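Local coordinates for PaiA Acetyltransferase (Thermoplasma acidophilum, PDB 3K9U), which transfers the acetyl group of acetyl coenzyme A to polyamines such as spermidine, helping to protect the cell against polyamine toxicity, at residues A[43-47]-A[48-52]; A[34-37]-A[38-42]; A[112-115]-A[116-120]. All blocks are in the same frame, centred on the assembly; numbering follows the deposited sequence.

In the fold
The three contacts are local ones along helices of a GNAT acetyltransferase, and they illustrate how a helix starts, continues and ends. Contact 2 lies within helix 34-44; contact 1 follows directly, where that helix gives way to helix 47-59. Their centres are about 14 Å apart and they touch, Tyr45 CE2 packing 4.1 Å from Trp40 NE1. Both lie near the cofactor: the side chain of Tyr45 is about 8 Å from a bound acetyl coenzyme A and that of Trp40 about 9 Å. Contact 3 ends helix 103-118, its centre about 34 Å from that of contact 2; there the side chain of Glu112 is about 8 Å from that of Tyr138, the probable proton donor.

Contact 1. Residues A[43-47]-A[48-52]; sequences EKYSK and EKLLN
Between Tyr45 and Leu50 the backbone leaves one helix and enters another: Tyr45 is the first residue to abandon helical angles, Ser46 is the N-cap of helix 47-59, and Leu50 N closes the new helix's first turn on Ser46 O at 3.1 Å. Leu51 N repeats the bond one step on, 3.0 Å from Lys47 O. The capping itself is done by a side chain. Ser46 OG accepts from Lys49 N at 3.1 Å with an N-H...O angle of 159°, satisfying an amide of the opening turn. A chi1 of 76° sets this hydroxyl between the backbone N and the carbonyl carbon of Ser46, facing the turn, and packing is close there, with Lys49 CB 3.2 Å from OG. Beyond CB, the chain of Lys49 reaches back beside the helix it follows, bringing CD 3.4 Å from Glu43 O. A bend at chi2 (66°) folds the Glu48 carboxylate back beside Lys47 CB, near a helix start whose partial positive charge would probably suit it.

The apolar half of the junction is one ring atom of Tyr45 touched by both methyls of Leu50. Tyr45 CD1 meets Leu50 CD1 at 3.7 Å and Leu50 CD2 at 3.8 Å, the former methyl arriving at the ring's edge. An alanine in place of Leu50 would remove both methyls and would probably open a gap beside Tyr45 CD1, leaving that ring edge less well held. The same pair is backed by helix 13-27, where Tyr45 packs on Ala20, Leu50 on Leu13 and Ile17, and Leu51 also on Leu13. At its far end Tyr45 OH is hydrogen-bonded to Arg91 of strand 86-94, the strand that carries the acetyl-CoA-binding Tyr93, so the interhelix turn is tied both to a helix and to the central sheet.

Contact 2. Residues A[34-37]-A[38-42]; sequences EEYI and ESWIR
Glu34 O receives Glu38 N at 3.0 Å, the first of four successive i to i+4 bonds across about two and a half regular turns from the start of helix 34-44. The carboxylate of Glu34 leads away from the contact, and the work is left to its carbonyl, beside which Glu38 CB lies.

Glu35 O does more. It accepts Ser39 N at 2.8 Å and also accepts a hydrogen bond from a water 2.8 Å away. That water donates in addition to Glu38 OE1 and accepts from Ser39 OG at 2.6 Å, so a single molecule links a backbone carbonyl, a carboxylate and a hydroxyl on the helix surface. Arg42 comes to the same cluster and forms a salt bridge with Glu38 through NH2 and OE1, although the modelled separation is very short and its exact geometry doubtful; Arg42 NH1 makes a weak bond to Ser39 OG.

Tyr36 shifts the emphasis from polar to aromatic. Its carbonyl binds Trp40 N at 2.9 Å. The tyrosine has CG anti to the backbone N (chi1 -171°), and Trp40, one turn on, has nearly the same chi1 (-169°), which sends both rings in the same direction, side by side. Tyr36 CE2 lies 4.0 Å from Trp40 CE3, and Tyr36 OH lies 3.7 Å from Trp40 CZ3. The ring planes are turned only about 20° from one another and touch at neighbouring corners.

Ile37 completes the series, its O bonding Ile41 N at 3.0 Å while Ile41 CG1 rests beside that same oxygen. These two isoleucines turn inward: Ile37 packs on Lys25 of helix 13-27 and on Tyr28 and Tyr32, and Ile41 on Arg21 and Trp24. Trp40 stacks on Trp24 of helix 13-27, while Tyr36 stacks on Tyr32 in the loop leading into the helix.

Contact 3. Residues A[112-115]-A[116-120]; sequences EKIM and KKKGI
Met115 and Ile120 mark the close of helix 103-118, the helix of a beta-alpha-beta unit, in a Schellman motif. This is the tight part. Met115 O accepts Ile120 N at 3.0 Å, from above its carbonyl plane, and Gly119 N only weakly; Gly119 N also bonds Lys116 O at 3.1 Å, the second bond of the motif. The reversal needs a positive phi of 92° at Gly119, where a CB would collide with Lys118 O. It also brings Met115 CB within 3.9 Å of Ile120 CB, the apolar contact that accompanies the motif. Both side chains pack on Ala87 of strand 86-94, and Met115 reaches Leu80 of strand 73-83.

Across the helix the arrangement is looser and faces solvent. Lys113 and Lys116 send their ammonium ends outward and contribute chiefly backbone bonds, Lys116 N to Glu112 O and Lys117 N to Lys113 O. Ile114 CG2 lies alongside the CE atoms of Lys117 and Lys118. This side has one tight spot: a chi1 of 66° puts Lys117 CG between its own backbone N and carbonyl carbon, 3.0 Å from Ile114 O.

Contact 1. Residues A[43-47]-A[48-52]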
loop_
_atom_site.group_PDB
_atom_site.type_symbol
_atom_site.label_atom_id
_atom_site.label_comp_id
_atom_site.label_asym_id
_atom_site.label_seq_id
_atom_site.Cartn_x
_atom_site.Cartn_y
_atom_site.Cartn_z
ATOM N N GLU A 43 10.295 0.670 23.094
ATOM C CA GLU A 43 11.588 0.209 23.601
ATOM C C GLU A 43 12.700 0.255 22.540
ATOM O O GLU A 43 13.772 0.830 22.765
ATOM C CB GLU A 43 11.420 -1.183 24.208
ATOM C CG GLU A 43 10.418 -1.153 25.401
ATOM C CD GLU A 43 10.471 -2.384 26.305
ATOM O OE1 GLU A 43 10.290 -3.512 25.796
ATOM O OE2 GLU A 43 10.697 -2.225 27.529
ATOM N N LYS A 44 12.431 -0.301 21.370
ATOM C CA LYS A 44 13.432 -0.380 20.337
ATOM C C LYS A 44 13.564 0.937 19.628
ATOM O O LYS A 44 14.630 1.248 19.155
ATOM C CB LYS A 44 13.107 -1.480 19.323
ATOM C CG LYS A 44 13.621 -2.849 19.730
ATOM C CD LYS A 44 13.104 -3.324 21.114
ATOM C CE LYS A 44 13.170 -4.857 21.248
ATOM N NZ LYS A 44 12.665 -5.364 22.577
ATOM N N TYR A 45 12.501 1.738 19.595
ATOM C CA TYR A 45 12.553 3.018 18.904
ATOM C C TYR A 45 12.457 4.257 19.824
ATOM O O TYR A 45 12.039 5.310 19.401
ATOM C CB TYR A 45 11.512 3.039 17.753
ATOM C CG TYR A 45 11.873 2.077 16.630
ATOM C CD1 TYR A 45 12.700 2.479 15.579
ATOM C CD2 TYR A 45 11.417 0.761 16.632
ATOM C CE1 TYR A 45 13.061 1.595 14.548
ATOM C CE2 TYR A 45 11.776 -0.135 15.609
ATOM C CZ TYR A 45 12.600 0.293 14.565
ATOM O OH TYR A 45 12.971 -0.585 13.546
ATOM N N SER A 46 12.896 4.148 21.068
ATOM C CA SER A 46 13.078 5.323 21.897
ATOM C C SER A 46 14.093 6.277 21.249
ATOM O O SER A 46 15.007 5.833 20.553
ATOM C CB SER A 46 13.609 4.922 23.286
ATOM O OG SER A 46 14.989 4.611 23.191
ATOM N N LYS A 47 13.931 7.576 21.508
ATOM C CA LYS A 47 14.917 8.585 21.104
ATOM C C LYS A 47 16.372 8.186 21.494
ATOM O O LYS A 47 17.277 8.281 20.677
ATOM C CB LYS A 47 14.597 9.949 21.729
ATOM C CG LYS A 47 13.397 10.645 21.053
ATOM C CD LYS A 47 13.152 12.084 21.572
ATOM C CE LYS A 47 12.112 12.821 20.726
ATOM N NZ LYS A 47 10.667 12.530 21.060
ATOM N N GLU A 48 16.581 7.756 22.728
ATOM C CA GLU A 48 17.945 7.582 23.197
ATOM C C GLU A 48 18.601 6.398 22.481
ATOM O O GLU A 48 19.728 6.498 21.996
ATOM C CB GLU A 48 17.993 7.393 24.705
ATOM C CG GLU A 48 17.712 8.640 25.492
ATOM C CD GLU A 48 16.288 9.139 25.315
ATOM O OE1 GLU A 48 15.379 8.302 25.158
ATOM O OE2 GLU A 48 16.084 10.366 25.324
ATOM N N LYS A 49 17.870 5.298 22.381
ATOM C CA LYS A 49 18.385 4.084 21.788
ATOM C C LYS A 49 18.694 4.290 20.312
ATOM O O LYS A 49 19.786 3.914 19.863
ATOM C CB LYS A 49 17.406 2.930 21.980
ATOM C CG LYS A 49 17.948 1.552 21.537
ATOM C CD LYS A 49 17.080 0.383 22.127
ATOM C CE LYS A 49 17.962 -0.784 22.643
ATOM N NZ LYS A 49 18.952 -0.428 23.766
ATOM N N LEU A 50 17.758 4.888 19.557
ATOM C CA LEU A 50 18.022 5.169 18.125
ATOM C C LEU A 50 19.193 6.144 17.882
ATOM O O LEU A 50 19.988 5.951 16.966
ATOM C CB LEU A 50 16.794 5.751 17.416
ATOM C CG LEU A 50 15.706 4.778 17.025
ATOM C CD1 LEU A 50 14.580 5.580 16.359
ATOM C CD2 LEU A 50 16.281 3.622 16.113
ATOM N N LEU A 51 19.256 7.210 18.672
ATOM C CA LEU A 51 20.355 8.157 18.584
ATOM C C LEU A 51 21.724 7.452 18.656
ATOM O O LEU A 51 22.622 7.696 17.837
ATOM C CB LEU A 51 20.255 9.175 19.722
ATOM C CG LEU A 51 19.492 10.457 19.441
ATOM C CD1 LEU A 51 19.366 11.349 20.736
ATOM C CD2 LEU A 51 20.195 11.213 18.284
ATOM N N ASN A 52 21.868 6.589 19.658
ATOM C CA ASN A 52 23.094 5.825 19.848
ATOM C C ASN A 52 23.370 4.981 18.618
ATOM O O ASN A 52 24.518 4.926 18.158
ATOM C CB ASN A 52 23.010 4.954 21.106
ATOM C CG ASN A 52 24.317 4.250 21.434
ATOM O OD1 ASN A 52 25.386 4.874 21.524
ATOM N ND2 ASN A 52 24.235 2.941 21.656
#

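Contact 2. Residues A[34-37]-A[38-42]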
loop_
_atom_site.group_PDB
_atom_site.type_symbol
_atom_site.label_atom_id
_atom_site.label_comp_id
_atom_site.label_asym_id
_atom_site.label_seq_id
_atom_site.Cartn_x
_atom_site.Cartn_y
_atom_site.Cartn_z
ATOM N N GLU A 34 -1.614 -5.647 19.488
ATOM C CA GLU A 34 -1.386 -4.219 19.635
ATOM C C GLU A 34 -0.366 -3.862 20.714
ATOM O O GLU A 34 0.465 -2.980 20.498
ATOM C CB GLU A 34 -2.693 -3.479 19.923
ATOM C CG GLU A 34 -3.156 -2.626 18.737
ATOM C CD GLU A 34 -4.652 -2.667 18.552
ATOM O OE1 GLU A 34 -5.370 -2.460 19.571
ATOM O OE2 GLU A 34 -5.088 -2.898 17.389
ATOM N N GLU A 35 -0.433 -4.527 21.862
ATOM C CA GLU A 35 0.434 -4.190 22.971
ATOM C C GLU A 35 1.907 -4.516 22.655
ATOM O O GLU A 35 2.807 -3.713 22.972
ATOM C CB GLU A 35 0.010 -4.916 24.250
ATOM C CG GLU A 35 -1.402 -4.596 24.711
ATOM C CD GLU A 35 -2.424 -5.723 24.440
ATOM O OE1 GLU A 35 -2.301 -6.458 23.443
ATOM O OE2 GLU A 35 -3.349 -5.874 25.251
ATOM N N TYR A 36 2.133 -5.703 22.077
ATOM C CA TYR A 36 3.463 -6.133 21.655
ATOM C C TYR A 36 4.080 -5.086 20.740
ATOM O O TYR A 36 5.231 -4.707 20.895
ATOM C CB TYR A 36 3.395 -7.480 20.911
ATOM C CG TYR A 36 4.749 -8.094 20.620
ATOM C CD1 TYR A 36 5.323 -9.015 21.490
ATOM C CD2 TYR A 36 5.459 -7.741 19.490
ATOM C CE1 TYR A 36 6.579 -9.605 21.220
ATOM C CE2 TYR A 36 6.718 -8.303 19.211
ATOM C CZ TYR A 36 7.263 -9.241 20.076
ATOM O OH TYR A 36 8.495 -9.768 19.789
ATOM N N ILE A 37 3.283 -4.625 19.779
ATOM C CA ILE A 37 3.732 -3.639 18.780
ATOM C C ILE A 37 4.098 -2.321 19.459
ATOM O O ILE A 37 5.163 -1.781 19.170
ATOM C CB ILE A 37 2.671 -3.421 17.650
ATOM C CG1 ILE A 37 2.519 -4.710 16.824
ATOM C CG2 ILE A 37 3.068 -2.242 16.768
ATOM C CD1 ILE A 37 1.336 -4.752 15.866
ATOM N N GLU A 38 3.249 -1.836 20.372
ATOM C CA GLU A 38 3.521 -0.580 21.081
ATOM C C GLU A 38 4.729 -0.721 22.015
ATOM O O GLU A 38 5.542 0.183 22.099
ATOM C CB GLU A 38 2.308 -0.080 21.876
ATOM C CG GLU A 38 2.348 1.464 22.244
ATOM C CD GLU A 38 2.914 1.813 23.665
ATOM O OE1 GLU A 38 3.000 0.922 24.542
ATOM O OE2 GLU A 38 3.256 3.000 23.931
ATOM N N SER A 39 4.861 -1.854 22.701
ATOM C CA SER A 39 6.043 -2.079 23.534
ATOM C C SER A 39 7.292 -2.099 22.672
ATOM O O SER A 39 8.312 -1.489 23.022
ATOM C CB SER A 39 5.928 -3.359 24.372
ATOM O OG SER A 39 4.955 -3.202 25.423
ATOM N N TRP A 40 7.208 -2.744 21.521
ATOM C CA TRP A 40 8.355 -2.791 20.632
ATOM C C TRP A 40 8.774 -1.365 20.163
ATOM O O TRP A 40 9.950 -1.000 20.273
ATOM C CB TRP A 40 8.094 -3.720 19.458
ATOM C CG TRP A 40 9.339 -3.995 18.657
ATOM C CD1 TRP A 40 9.877 -3.209 17.676
ATOM C CD2 TRP A 40 10.187 -5.136 18.766
ATOM N NE1 TRP A 40 11.003 -3.797 17.158
ATOM C CE2 TRP A 40 11.221 -4.980 17.812
ATOM C CE3 TRP A 40 10.164 -6.293 19.565
ATOM C CZ2 TRP A 40 12.241 -5.934 17.641
ATOM C CZ3 TRP A 40 11.173 -7.250 19.392
ATOM C CH2 TRP A 40 12.201 -7.060 18.429
ATOM N N ILE A 41 7.818 -0.558 19.699
ATOM C CA ILE A 41 8.135 0.811 19.297
ATOM C C ILE A 41 8.697 1.627 20.485
ATOM O O ILE A 41 9.715 2.287 20.351
ATOM C CB ILE A 41 6.911 1.550 18.692
ATOM C CG1 ILE A 41 6.398 0.847 17.421
ATOM C CG2 ILE A 41 7.221 3.052 18.423
ATOM C CD1 ILE A 41 7.463 0.491 16.375
ATOM N N ARG A 42 8.052 1.545 21.644
ATOM C CA ARG A 42 8.471 2.306 22.809
ATOM C C ARG A 42 9.916 1.942 23.226
ATOM O O ARG A 42 10.680 2.809 23.637
ATOM C CB ARG A 42 7.515 2.022 23.971
ATOM C CG ARG A 42 7.757 2.888 25.230
ATOM C CD ARG A 42 7.259 2.232 26.547
ATOM N NE ARG A 42 5.923 1.676 26.393
ATOM C CZ ARG A 42 5.602 0.381 26.464
ATOM N NH1 ARG A 42 6.510 -0.553 26.751
ATOM N NH2 ARG A 42 4.336 0.018 26.274
HETATM O O HOH W 1 2.700 -1.909 25.119
#

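Contact 3. Residues A[112-115]-A[116-120]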
loop_
_atom_site.group_PDB
_atom_site.type_symbol
_atom_site.label_atom_id
_atom_site.label_comp_id
_atom_site.label_asym_id
_atom_site.label_seq_id
_atom_site.Cartn_x
_atom_site.Cartn_y
_atom_site.Cartn_z
ATOM N N GLU A 112 23.597 -3.671 -1.183
ATOM C CA GLU A 112 24.380 -4.712 -1.898
ATOM C C GLU A 112 25.529 -4.120 -2.700
ATOM O O GLU A 112 26.549 -4.781 -2.901
ATOM C CB GLU A 112 23.497 -5.532 -2.849
ATOM C CG GLU A 112 22.488 -6.403 -2.124
ATOM C CD GLU A 112 21.519 -7.157 -3.062
ATOM O OE1 GLU A 112 21.186 -6.641 -4.155
ATOM O OE2 GLU A 112 21.077 -8.262 -2.672
ATOM N N LYS A 113 25.359 -2.888 -3.172
ATOM C CA LYS A 113 26.448 -2.200 -3.866
ATOM C C LYS A 113 27.626 -1.982 -2.897
ATOM O O LYS A 113 28.790 -2.157 -3.274
ATOM C CB LYS A 113 25.945 -0.877 -4.472
ATOM C CG LYS A 113 27.037 0.116 -4.841
ATOM C CD LYS A 113 26.496 1.271 -5.662
ATOM C CE LYS A 113 27.672 2.079 -6.279
ATOM N NZ LYS A 113 27.270 2.879 -7.495
ATOM N N ILE A 114 27.310 -1.643 -1.639
ATOM C CA ILE A 114 28.340 -1.439 -0.600
ATOM C C ILE A 114 28.979 -2.761 -0.153
ATOM O O ILE A 114 30.198 -2.826 0.022
ATOM C CB ILE A 114 27.771 -0.682 0.626
ATOM C CG1 ILE A 114 27.369 0.739 0.211
ATOM C CG2 ILE A 114 28.778 -0.630 1.741
ATOM C CD1 ILE A 114 26.445 1.377 1.160
ATOM N N MET A 115 28.152 -3.791 0.026
ATOM C CA MET A 115 28.620 -5.158 0.274
ATOM C C MET A 115 29.570 -5.623 -0.831
ATOM O O MET A 115 30.641 -6.194 -0.564
ATOM C CB MET A 115 27.426 -6.124 0.388
ATOM C CG MET A 115 26.623 -5.954 1.716
ATOM S SD MET A 115 25.065 -6.881 1.792
ATOM C CE MET A 115 23.851 -5.665 1.345
ATOM N N LYS A 116 29.193 -5.339 -2.073
ATOM C CA LYS A 116 30.014 -5.729 -3.235
ATOM C C LYS A 116 31.417 -5.135 -3.178
ATOM O O LYS A 116 32.388 -5.852 -3.374
ATOM C CB LYS A 116 29.336 -5.297 -4.525
ATOM C CG LYS A 116 29.960 -5.818 -5.812
ATOM C CD LYS A 116 29.161 -5.292 -7.025
ATOM C CE LYS A 116 29.147 -6.278 -8.175
ATOM N NZ LYS A 116 30.506 -6.528 -8.636
ATOM N N LYS A 117 31.526 -3.836 -2.912
ATOM C CA LYS A 117 32.844 -3.191 -2.810
ATOM C C LYS A 117 33.678 -3.710 -1.619
ATOM O O LYS A 117 34.917 -3.704 -1.676
ATOM C CB LYS A 117 32.735 -1.649 -2.794
ATOM C CG LYS A 117 32.028 -1.040 -1.567
ATOM C CD LYS A 117 32.370 0.468 -1.338
ATOM C CE LYS A 117 31.863 0.983 0.037
ATOM N NZ LYS A 117 31.444 2.435 0.018
ATOM N N LYS A 118 33.002 -4.170 -0.562
ATOM C CA LYS A 118 33.679 -4.779 0.599
ATOM C C LYS A 118 34.051 -6.237 0.382
ATOM O O LYS A 118 34.918 -6.757 1.080
ATOM C CB LYS A 118 32.822 -4.652 1.862
ATOM C CG LYS A 118 32.815 -3.241 2.397
ATOM C CD LYS A 118 31.853 -3.045 3.555
ATOM C CE LYS A 118 31.878 -1.585 4.007
ATOM N NZ LYS A 118 33.287 -0.981 3.940
ATOM N N GLY A 119 33.405 -6.893 -0.582
ATOM C CA GLY A 119 33.673 -8.293 -0.887
ATOM C C GLY A 119 32.781 -9.276 -0.138
ATOM O O GLY A 119 33.111 -10.454 -0.055
ATOM N N ILE A 120 31.643 -8.815 0.385
ATOM C CA ILE A 120 30.737 -9.689 1.151
ATOM C C ILE A 120 30.074 -10.630 0.169
ATOM O O ILE A 120 29.555 -10.186 -0.849
ATOM C CB ILE A 120 29.652 -8.891 1.957
ATOM C CG1 ILE A 120 30.252 -8.260 3.215
ATOM C CG2 ILE A 120 28.505 -9.809 2.412
ATOM C CD1 ILE A 120 31.328 -7.288 2.971
#